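Local coordinates for protein PrgB (Enterococcus faecalis, PDB 6EVU) that promotes aggregation, biofilm formation and plasmid conjugation by binding and compacting DNA, and is represented here by its adhesin domain, at residues 44-49 and 100-105; 110-115 and 131-136; 172-177 and 277-282. All coordinates share one frame; numbering follows the deposited sequence.

Contact 1: residues 44-49 and 100-105; sequences SSIKGG and YAVLLE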
loop_
_atom_site.group_PDB
_atom_site.type_symbol
_atom_site.label_atom_id
_atom_site.label_comp_id
_atom_site.label_asym_id
_atom_site.label_seq_id
_atom_site.Cartn_x
_atom_site.Cartn_y
_atom_site.Cartn_z
ATOM N N SER A 44 -3.356 -14.211 -13.411
ATOM C CA SER A 44 -4.140 -15.195 -14.162
ATOM C C SER A 44 -5.623 -14.879 -14.209
ATOM O O SER A 44 -6.293 -15.264 -15.181
ATOM C CB SER A 44 -3.985 -16.592 -13.567
ATOM O OG SER A 44 -4.289 -16.542 -12.185
ATOM N N SER A 45 -6.151 -14.176 -13.199
ATOM C CA SER A 45 -7.548 -13.769 -13.237
ATOM C C SER A 45 -7.774 -12.653 -12.234
ATOM O O SER A 45 -7.050 -12.506 -11.241
ATOM C CB SER A 45 -8.493 -14.929 -12.927
ATOM O OG SER A 45 -8.328 -15.324 -11.579
ATOM N N ILE A 46 -8.833 -11.891 -12.497
ATOM C CA ILE A 46 -9.330 -10.879 -11.581
ATOM C C ILE A 46 -10.822 -11.076 -11.463
ATOM O O ILE A 46 -11.528 -11.001 -12.481
ATOM C CB ILE A 46 -9.047 -9.453 -12.079
ATOM C CG1 ILE A 46 -7.534 -9.285 -12.326
ATOM C CG2 ILE A 46 -9.595 -8.407 -11.101
ATOM C CD1 ILE A 46 -7.129 -7.911 -12.914
ATOM N N LYS A 47 -11.306 -11.285 -10.239
ATOM C CA LYS A 47 -12.709 -11.651 -10.042
ATOM C C LYS A 47 -13.335 -10.737 -9.015
ATOM O O LYS A 47 -12.685 -10.319 -8.036
ATOM C CB LYS A 47 -12.885 -13.127 -9.589
ATOM C CG LYS A 47 -12.509 -14.131 -10.633
ATOM C CD LYS A 47 -13.676 -14.397 -11.560
ATOM C CE LYS A 47 -13.332 -15.466 -12.581
ATOM N NZ LYS A 47 -12.327 -14.986 -13.582
ATOM N N GLY A 48 -14.631 -10.392 -9.221
ATOM C CA GLY A 48 -15.340 -9.604 -8.240
ATOM C C GLY A 48 -15.473 -8.134 -8.549
ATOM O O GLY A 48 -16.207 -7.438 -7.830
ATOM N N GLY A 49 -14.760 -7.607 -9.541
ATOM C CA GLY A 49 -14.812 -6.177 -9.813
ATOM C C GLY A 49 -15.173 -5.880 -11.251
ATOM O O GLY A 49 -14.866 -6.645 -12.166
ATOM N N TYR A 100 -3.930 -4.107 -15.196
ATOM C CA TYR A 100 -5.360 -4.080 -15.533
ATOM C C TYR A 100 -6.100 -3.067 -14.688
ATOM O O TYR A 100 -5.920 -3.035 -13.466
ATOM C CB TYR A 100 -6.018 -5.461 -15.310
ATOM C CG TYR A 100 -5.252 -6.511 -16.053
ATOM C CD1 TYR A 100 -5.550 -6.794 -17.355
ATOM C CD2 TYR A 100 -4.190 -7.156 -15.453
ATOM C CE1 TYR A 100 -4.795 -7.742 -18.082
ATOM C CE2 TYR A 100 -3.419 -8.101 -16.150
ATOM C CZ TYR A 100 -3.731 -8.384 -17.440
ATOM O OH TYR A 100 -2.929 -9.317 -18.119
ATOM N N ALA A 101 -7.002 -2.280 -15.323
ATOM C CA ALA A 101 -7.768 -1.247 -14.625
ATOM C C ALA A 101 -9.099 -1.824 -14.134
ATOM O O ALA A 101 -9.836 -2.451 -14.905
ATOM C CB ALA A 101 -8.032 -0.036 -15.536
ATOM N N VAL A 102 -9.425 -1.591 -12.868
ATOM C CA VAL A 102 -10.582 -2.235 -12.236
ATOM C C VAL A 102 -11.268 -1.221 -11.332
ATOM O O VAL A 102 -10.598 -0.400 -10.698
ATOM C CB VAL A 102 -10.146 -3.477 -11.418
ATOM C CG1 VAL A 102 -11.343 -4.123 -10.691
ATOM C CG2 VAL A 102 -9.428 -4.484 -12.316
ATOM N N LEU A 103 -12.621 -1.265 -11.259
ATOM C CA LEU A 103 -13.309 -0.354 -10.334
ATOM C C LEU A 103 -13.487 -1.076 -9.004
ATOM O O LEU A 103 -14.010 -2.204 -8.987
ATOM C CB LEU A 103 -14.692 0.045 -10.876
ATOM C CG LEU A 103 -15.377 1.122 -10.006
ATOM C CD1 LEU A 103 -14.862 2.492 -10.352
ATOM C CD2 LEU A 103 -16.890 1.155 -10.366
ATOM N N LEU A 104 -13.078 -0.446 -7.885
ATOM C CA LEU A 104 -13.350 -1.000 -6.551
ATOM C C LEU A 104 -14.570 -0.318 -5.957
ATOM O O LEU A 104 -14.692 0.916 -5.984
ATOM C CB LEU A 104 -12.178 -0.823 -5.568
ATOM C CG LEU A 104 -10.840 -1.413 -6.051
ATOM C CD1 LEU A 104 -9.821 -1.100 -4.941
ATOM C CD2 LEU A 104 -10.998 -2.876 -6.231
ATOM N N GLU A 105 -15.489 -1.130 -5.414
ATOM C CA GLU A 105 -16.735 -0.608 -4.880
ATOM C C GLU A 105 -16.920 -1.169 -3.483
ATOM O O GLU A 105 -16.447 -2.265 -3.173
ATOM C CB GLU A 105 -17.939 -1.010 -5.772
ATOM C CG GLU A 105 -17.802 -0.435 -7.203
ATOM C CD GLU A 105 -18.974 -0.859 -8.052
ATOM O OE1 GLU A 105 -18.881 -1.857 -8.816
ATOM O OE2 GLU A 105 -20.020 -0.209 -7.904
#

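Contact 2: residues 110-115 and 131-136; sequences VTVTYT and FVYELQ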
loop_
_atom_site.group_PDB
_atom_site.type_symbol
_atom_site.label_atom_id
_atom_site.label_comp_id
_atom_site.label_asym_id
_atom_site.label_seq_id
_atom_site.Cartn_x
_atom_site.Cartn_y
_atom_site.Cartn_z
ATOM N N VAL A 110 -12.313 -7.666 -4.540
ATOM C CA VAL A 110 -11.792 -8.055 -5.847
ATOM C C VAL A 110 -10.602 -8.961 -5.600
ATOM O O VAL A 110 -9.652 -8.592 -4.885
ATOM C CB VAL A 110 -11.393 -6.812 -6.651
ATOM C CG1 VAL A 110 -10.669 -7.247 -7.918
ATOM C CG2 VAL A 110 -12.685 -6.004 -6.905
ATOM N N THR A 111 -10.640 -10.164 -6.151
ATOM C CA THR A 111 -9.529 -11.106 -5.932
ATOM C C THR A 111 -8.644 -11.099 -7.169
ATOM O O THR A 111 -9.104 -11.463 -8.258
ATOM C CB THR A 111 -10.057 -12.520 -5.654
ATOM O OG1 THR A 111 -10.938 -12.509 -4.502
ATOM C CG2 THR A 111 -8.921 -13.546 -5.462
ATOM N N VAL A 112 -7.363 -10.713 -6.988
ATOM C CA VAL A 112 -6.346 -10.750 -8.043
ATOM C C VAL A 112 -5.469 -11.974 -7.799
ATOM O O VAL A 112 -4.796 -12.067 -6.774
ATOM C CB VAL A 112 -5.500 -9.462 -8.011
ATOM C CG1 VAL A 112 -4.379 -9.499 -9.100
ATOM C CG2 VAL A 112 -6.381 -8.205 -8.079
ATOM N N THR A 113 -5.432 -12.903 -8.741
ATOM C CA THR A 113 -4.625 -14.107 -8.587
ATOM C C THR A 113 -3.353 -14.001 -9.423
ATOM O O THR A 113 -3.407 -13.693 -10.610
ATOM C CB THR A 113 -5.439 -15.326 -9.014
ATOM O OG1 THR A 113 -6.605 -15.429 -8.173
ATOM C CG2 THR A 113 -4.614 -16.589 -8.876
ATOM N N TYR A 114 -2.217 -14.256 -8.798
ATOM C CA TYR A 114 -0.941 -14.395 -9.497
ATOM C C TYR A 114 -0.589 -15.864 -9.597
ATOM O O TYR A 114 -0.703 -16.608 -8.609
ATOM C CB TYR A 114 0.192 -13.671 -8.760
ATOM C CG TYR A 114 0.027 -12.157 -8.742
ATOM C CD1 TYR A 114 0.570 -11.411 -9.772
ATOM C CD2 TYR A 114 -0.596 -11.507 -7.680
ATOM C CE1 TYR A 114 0.432 -10.040 -9.799
ATOM C CE2 TYR A 114 -0.733 -10.115 -7.672
ATOM C CZ TYR A 114 -0.223 -9.383 -8.751
ATOM O OH TYR A 114 -0.307 -7.999 -8.820
ATOM N N THR A 115 -0.104 -16.289 -10.779
ATOM C CA THR A 115 0.514 -17.605 -10.897
ATOM C C THR A 115 1.944 -17.447 -11.399
ATOM O O THR A 115 2.399 -16.344 -11.722
ATOM C CB THR A 115 -0.269 -18.510 -11.855
ATOM O OG1 THR A 115 -0.378 -17.833 -13.113
ATOM C CG2 THR A 115 -1.658 -18.741 -11.321
ATOM N N PHE A 131 -4.373 -11.830 -3.989
ATOM C CA PHE A 131 -4.431 -10.528 -3.320
ATOM C C PHE A 131 -5.878 -10.049 -3.388
ATOM O O PHE A 131 -6.376 -9.791 -4.478
ATOM C CB PHE A 131 -3.526 -9.556 -4.076
ATOM C CG PHE A 131 -2.044 -9.746 -3.818
ATOM C CD1 PHE A 131 -1.403 -10.975 -3.995
ATOM C CD2 PHE A 131 -1.305 -8.648 -3.367
ATOM C CE1 PHE A 131 -0.015 -11.101 -3.710
ATOM C CE2 PHE A 131 0.076 -8.795 -3.063
ATOM C CZ PHE A 131 0.686 -9.998 -3.282
ATOM N N VAL A 132 -6.550 -9.922 -2.246
ATOM C CA VAL A 132 -7.947 -9.494 -2.193
ATOM C C VAL A 132 -8.010 -8.069 -1.699
ATOM O O VAL A 132 -7.577 -7.754 -0.578
ATOM C CB VAL A 132 -8.779 -10.407 -1.289
ATOM C CG1 VAL A 132 -10.237 -9.890 -1.221
ATOM C CG2 VAL A 132 -8.642 -11.860 -1.812
ATOM N N TYR A 133 -8.536 -7.196 -2.561
ATOM C CA TYR A 133 -8.682 -5.760 -2.306
ATOM C C TYR A 133 -10.138 -5.435 -2.039
ATOM O O TYR A 133 -10.997 -5.845 -2.797
ATOM C CB TYR A 133 -8.249 -4.981 -3.540
ATOM C CG TYR A 133 -6.798 -5.186 -3.867
ATOM C CD1 TYR A 133 -6.365 -6.232 -4.715
ATOM C CD2 TYR A 133 -5.847 -4.262 -3.385
ATOM C CE1 TYR A 133 -4.981 -6.350 -5.046
ATOM C CE2 TYR A 133 -4.503 -4.422 -3.701
ATOM C CZ TYR A 133 -4.110 -5.441 -4.520
ATOM O OH TYR A 133 -2.812 -5.655 -4.894
ATOM N N GLU A 134 -10.393 -4.680 -0.965
ATOM C CA GLU A 134 -11.744 -4.271 -0.670
ATOM C C GLU A 134 -11.726 -2.805 -0.309
ATOM O O GLU A 134 -11.075 -2.414 0.665
ATOM C CB GLU A 134 -12.358 -5.118 0.456
ATOM C CG GLU A 134 -13.814 -4.800 0.579
ATOM C CD GLU A 134 -14.576 -5.753 1.475
ATOM O OE1 GLU A 134 -14.053 -6.845 1.884
ATOM O OE2 GLU A 134 -15.758 -5.389 1.774
ATOM N N LEU A 135 -12.486 -2.004 -1.060
ATOM C CA LEU A 135 -12.695 -0.609 -0.692
ATOM C C LEU A 135 -13.224 -0.491 0.735
ATOM O O LEU A 135 -14.177 -1.182 1.141
ATOM C CB LEU A 135 -13.663 0.070 -1.678
ATOM C CG LEU A 135 -13.975 1.575 -1.522
ATOM C CD1 LEU A 135 -14.392 2.096 -2.906
ATOM C CD2 LEU A 135 -15.171 1.866 -0.511
ATOM N N GLN A 136 -12.619 0.449 1.480
ATOM C CA GLN A 136 -13.108 0.872 2.784
ATOM C C GLN A 136 -13.479 2.351 2.894
ATOM O O GLN A 136 -14.432 2.683 3.627
ATOM C CB GLN A 136 -12.063 0.518 3.846
ATOM C CG GLN A 136 -11.971 -1.009 3.971
ATOM C CD GLN A 136 -11.107 -1.394 5.129
ATOM O OE1 GLN A 136 -9.979 -0.960 5.201
ATOM N NE2 GLN A 136 -11.638 -2.204 6.045
HETATM O O HOH W 1 -2.144 -6.459 -7.447
#

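Contact 3: residues 172-177 and 277-282; sequences RLTIKF and NGRISF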
loop_
_atom_site.group_PDB
_atom_site.type_symbol
_atom_site.label_atom_id
_atom_site.label_comp_id
_atom_site.label_asym_id
_atom_site.label_seq_id
_atom_site.Cartn_x
_atom_site.Cartn_y
_atom_site.Cartn_z
ATOM N N ARG A 172 -8.624 -2.295 2.068
ATOM C CA ARG A 172 -8.166 -3.482 2.801
ATOM C C ARG A 172 -7.510 -4.437 1.814
ATOM O O ARG A 172 -8.005 -4.662 0.691
ATOM C CB ARG A 172 -9.339 -4.189 3.524
ATOM C CG ARG A 172 -8.800 -5.407 4.360
ATOM C CD ARG A 172 -9.781 -5.732 5.465
ATOM N NE ARG A 172 -11.033 -6.135 4.868
ATOM C CZ ARG A 172 -12.208 -6.158 5.494
ATOM N NH1 ARG A 172 -12.320 -5.781 6.773
ATOM N NH2 ARG A 172 -13.280 -6.560 4.815
ATOM N N LEU A 173 -6.347 -4.977 2.213
ATOM C CA LEU A 173 -5.634 -5.976 1.426
ATOM C C LEU A 173 -5.436 -7.221 2.287
ATOM O O LEU A 173 -4.864 -7.134 3.392
ATOM C CB LEU A 173 -4.267 -5.447 0.921
ATOM C CG LEU A 173 -3.330 -6.462 0.253
ATOM C CD1 LEU A 173 -3.998 -7.127 -0.981
ATOM C CD2 LEU A 173 -2.121 -5.710 -0.211
ATOM N N THR A 174 -5.935 -8.360 1.799
ATOM C CA THR A 174 -5.717 -9.659 2.456
ATOM C C THR A 174 -5.073 -10.581 1.447
ATOM O O THR A 174 -5.541 -10.678 0.308
ATOM C CB THR A 174 -7.053 -10.257 2.910
ATOM O OG1 THR A 174 -7.758 -9.321 3.749
ATOM C CG2 THR A 174 -6.802 -11.594 3.627
ATOM N N ILE A 175 -3.964 -11.241 1.836
ATOM C CA ILE A 175 -3.118 -11.985 0.899
ATOM C C ILE A 175 -3.092 -13.453 1.301
ATOM O O ILE A 175 -2.911 -13.775 2.478
ATOM C CB ILE A 175 -1.688 -11.418 0.874
ATOM C CG1 ILE A 175 -1.705 -9.985 0.321
ATOM C CG2 ILE A 175 -0.706 -12.328 0.018
ATOM C CD1 ILE A 175 -0.454 -9.138 0.654
ATOM N N LYS A 176 -3.244 -14.352 0.324
ATOM C CA LYS A 176 -3.060 -15.770 0.574
ATOM C C LYS A 176 -1.945 -16.269 -0.313
ATOM O O LYS A 176 -1.935 -15.976 -1.511
ATOM C CB LYS A 176 -4.321 -16.576 0.295
ATOM C CG LYS A 176 -5.446 -16.339 1.238
ATOM C CD LYS A 176 -6.558 -17.314 0.877
ATOM C CE LYS A 176 -7.826 -16.991 1.621
ATOM N NZ LYS A 176 -8.938 -17.935 1.240
ATOM N N PHE A 177 -1.007 -17.010 0.274
ATOM C CA PHE A 177 0.083 -17.620 -0.501
ATOM C C PHE A 177 -0.217 -19.095 -0.646
ATOM O O PHE A 177 -0.684 -19.713 0.307
ATOM C CB PHE A 177 1.416 -17.467 0.215
ATOM C CG PHE A 177 1.777 -16.070 0.532
ATOM C CD1 PHE A 177 2.094 -15.164 -0.469
ATOM C CD2 PHE A 177 1.814 -15.657 1.852
ATOM C CE1 PHE A 177 2.471 -13.878 -0.155
ATOM C CE2 PHE A 177 2.116 -14.357 2.172
ATOM C CZ PHE A 177 2.455 -13.467 1.186
ATOM N N ASN A 277 1.307 -13.493 12.574
ATOM C CA ASN A 277 1.276 -14.889 13.013
ATOM C C ASN A 277 0.099 -15.635 12.390
ATOM O O ASN A 277 -0.533 -16.463 13.031
ATOM C CB ASN A 277 1.229 -14.974 14.548
ATOM C CG ASN A 277 2.423 -14.299 15.215
ATOM O OD1 ASN A 277 3.541 -14.827 15.189
ATOM N ND2 ASN A 277 2.191 -13.137 15.828
ATOM N N GLY A 278 -0.255 -15.294 11.160
ATOM C CA GLY A 278 -1.433 -15.828 10.496
ATOM C C GLY A 278 -1.472 -15.212 9.105
ATOM O O GLY A 278 -0.478 -14.648 8.651
ATOM N N ARG A 279 -2.622 -15.331 8.427
ATOM C CA ARG A 279 -2.830 -14.700 7.128
ATOM C C ARG A 279 -2.595 -13.190 7.201
ATOM O O ARG A 279 -3.094 -12.508 8.114
ATOM C CB ARG A 279 -4.273 -15.000 6.657
ATOM C CG ARG A 279 -4.519 -14.612 5.158
ATOM C CD ARG A 279 -5.935 -15.033 4.705
ATOM N NE ARG A 279 -6.127 -16.487 4.722
ATOM C CZ ARG A 279 -7.157 -17.123 5.243
ATOM N NH1 ARG A 279 -8.146 -16.461 5.865
ATOM N NH2 ARG A 279 -7.191 -18.445 5.157
ATOM N N ILE A 280 -1.837 -12.674 6.242
ATOM C CA ILE A 280 -1.576 -11.237 6.135
ATOM C C ILE A 280 -2.850 -10.483 5.799
ATOM O O ILE A 280 -3.536 -10.796 4.819
ATOM C CB ILE A 280 -0.527 -10.967 5.047
ATOM C CG1 ILE A 280 0.831 -11.512 5.522
ATOM C CG2 ILE A 280 -0.459 -9.464 4.715
ATOM C CD1 ILE A 280 1.917 -11.335 4.452
ATOM N N SER A 281 -3.117 -9.423 6.535
ATOM C CA SER A 281 -4.298 -8.598 6.214
ATOM C C SER A 281 -4.163 -7.262 6.923
ATOM O O SER A 281 -3.834 -7.236 8.107
ATOM C CB SER A 281 -5.562 -9.287 6.668
ATOM O OG SER A 281 -6.717 -8.553 6.233
ATOM N N PHE A 282 -4.358 -6.166 6.207
ATOM C CA PHE A 282 -4.168 -4.838 6.793
ATOM C C PHE A 282 -4.800 -3.851 5.823
ATOM O O PHE A 282 -5.225 -4.234 4.720
ATOM C CB PHE A 282 -2.683 -4.521 7.015
ATOM C CG PHE A 282 -1.892 -4.503 5.732
ATOM C CD1 PHE A 282 -1.428 -5.671 5.161
ATOM C CD2 PHE A 282 -1.651 -3.275 5.084
ATOM C CE1 PHE A 282 -0.761 -5.664 3.942
ATOM C CE2 PHE A 282 -0.968 -3.230 3.867
ATOM C CZ PHE A 282 -0.529 -4.432 3.283
HETATM O O HOH W 2 -0.891 -14.595 4.114
#

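Contact 1: residues 44-49 and 100-105
Tyr100, its OH hydrogen-bonded to Asn151 outside the contact, meets Ile46 through the base of its side chain: Ile46 CD1 lies 3.6 Å from Tyr100 CB. This is a meeting between the two antiparallel sheets of a beta-sandwich-like core, because strand 42-47 belongs to one sheet and strand 99-104 to the other. No hydrogen bond joins the two segments, and the interaction rests on apolar groups.

Ile46 supplies two methyls, aimed at different partners. With CG1 anti to its own carbonyl carbon (chi1 -56°) and the chain then extended, CD1 is carried out toward Tyr100, where it also comes 3.9 Å from CG of that ring. The approach is oblique, so the methyl sits at the shoulder where ring and CB join. The other branch, CG2, stands 4.1 Å from Val102 CG2, and the Ile46 and Val102 side chains lie alongside, pointing opposite ways. Phe51, of the short strand that pairs with 99-104, touches both Ile46 and Val102 and continues the same apolar layer.

Beyond Lys47 the chain leaves the first sheet. Gly48 turns it with a positive phi of 101°, and Gly49 then passes close to the second sheet on the way into strand 50-51. The other Val102 methyl, CG1, anti to the backbone N, is 4.1 Å from Gly49 CA. That same CA of Gly49 is also 4.1 Å from the carbonyl oxygen Leu103 O.

Contact 2: residues 110-115 and 131-136
Segments 110-115 and 131-136 run antiparallel, at 158° between their directions, and two hydrogen-bonded pairs, Val110 with Tyr133 and Val112 with Phe131, enclose the non-hydrogen-bonded pair Thr111 with Val132. All four backbone bonds are short and nearly straight; Val110 N to Tyr133 O, for instance, spans 2.8 Å. Val110 O, already accepting from Tyr133 N, is also approached by the CA-H of Val132, with CA at 3.3 Å.

Side chains alternate between the faces. On the face of Val110, Val112, Phe131 and Tyr133, the contact is mainly aromatic. The edge of the Tyr114 ring points at a face of Phe131 in a T-shaped pair, with centroids 5.3 Å apart and planes at 76°. Tyr114 CE2 stands 3.8 Å above the Phe131 plane, displaced toward the rim over CD1. Next to this pair, Val112 CG2 comes obliquely to Tyr133 CE1 at 3.8 Å; the methyl gets there because it is anti to the carbonyl carbon of its own residue.

One water joins the phenol ends of the two tyrosines. It donates to Tyr114 OH at 2.8 Å and is also hydrogen-bonded to Tyr133 OH, while Tyr114 OH is bonded in addition to Ser150 O in the other sheet. Two partners, the water and Ser150 O, thus satisfy the hydroxyl of the buried Tyr114. On the opposite face, Thr111 OG1 lies 3.6 Å from the Val132 CG2 methyl.

The pair lies inside the larger antiparallel sheet: strand 42-47 bonds along the far side of 110-115, strand 169-179 lies beyond 124-137, and Phe149 of strand 145-150 packs against Val110, Val112 and Tyr133 from the second sheet.

Contact 3: residues 172-177 and 277-282
Lys176 crosses Arg279 at an angle, with CE over one face of the guanidinium, 3.5 Å above the plane near its rim. Phe177 has Ile175 CG2 over one face of its ring, while Ile280 CD1 reaches the ring edge, 3.8 Å from Phe177 CE2. At the edge of Phe282, in the ring plane, lies Ile280 CG2; Leu173 CD2 approaches that ring obliquely.

The two cationic ends stay near one another, with Lys176 NZ 4.3 Å from Arg279 NH2. Arg279 NH2 also has a salt bridge to Glu184, which would be expected to offset part of the repulsion. The extended start of the Arg279 chain puts CD by Thr174 CG2 and Lys176 CG, and the bend at chi3 (-64°) turns NE to the Lys176 methylenes.

Among the small polar side chains, Thr174 OG1 and Ser281 OG share a hydrogen bond of 2.8 Å, on the face away from Leu173 and Phe282. It spans the non-hydrogen-bonded pair, where the CA atoms come as close as 4.2 Å and bring the two hydroxyls together.

Backbone bonding is firm at one end. Leu173 N points almost straight at Phe282 O, at 2.8 Å, with an N-H...O angle of 177°, and Phe282 N returns a bond to Leu173 O. Further along, Ile175 N still reaches Ile280 O directly, but a water completes the other half, donating to Ile175 O and accepting from Ile280 N.

This is antiparallel pairing in an amphipathic sheet: Leu173, Ile175, Ile280 and Phe282 form an apolar face that packs inward on residues such as Phe304 and Tyr195, with Thr174 and Ser281 on the other. The two-sheet core belongs to the glucan-binding-protein-C-type adhesin domain of the antigen I/II family.

The three contacts follow one another across the larger antiparallel sheet in the strand order 42-47, 110-115, 124-137, 169-179, 280-287; only in contact 1 do the two segments belong to different sheets. Contacts 1 and 2, with centres 8 Å apart, are joined by backbone bonds such as Lys47 O to Thr111 N at 2.8 Å. Contacts 2 and 3 have centres 11 Å apart and meet through Val132 N to Thr174 O, also 2.8 Å, and a salt bridge from Glu134 OE1 to Arg172 NH2 at 3.0 Å. Contacts 1 and 3 do not touch, their nearest atoms being about 7 Å apart, so contact 2 bridges them. This geometry alone places none of them at a DNA-binding site.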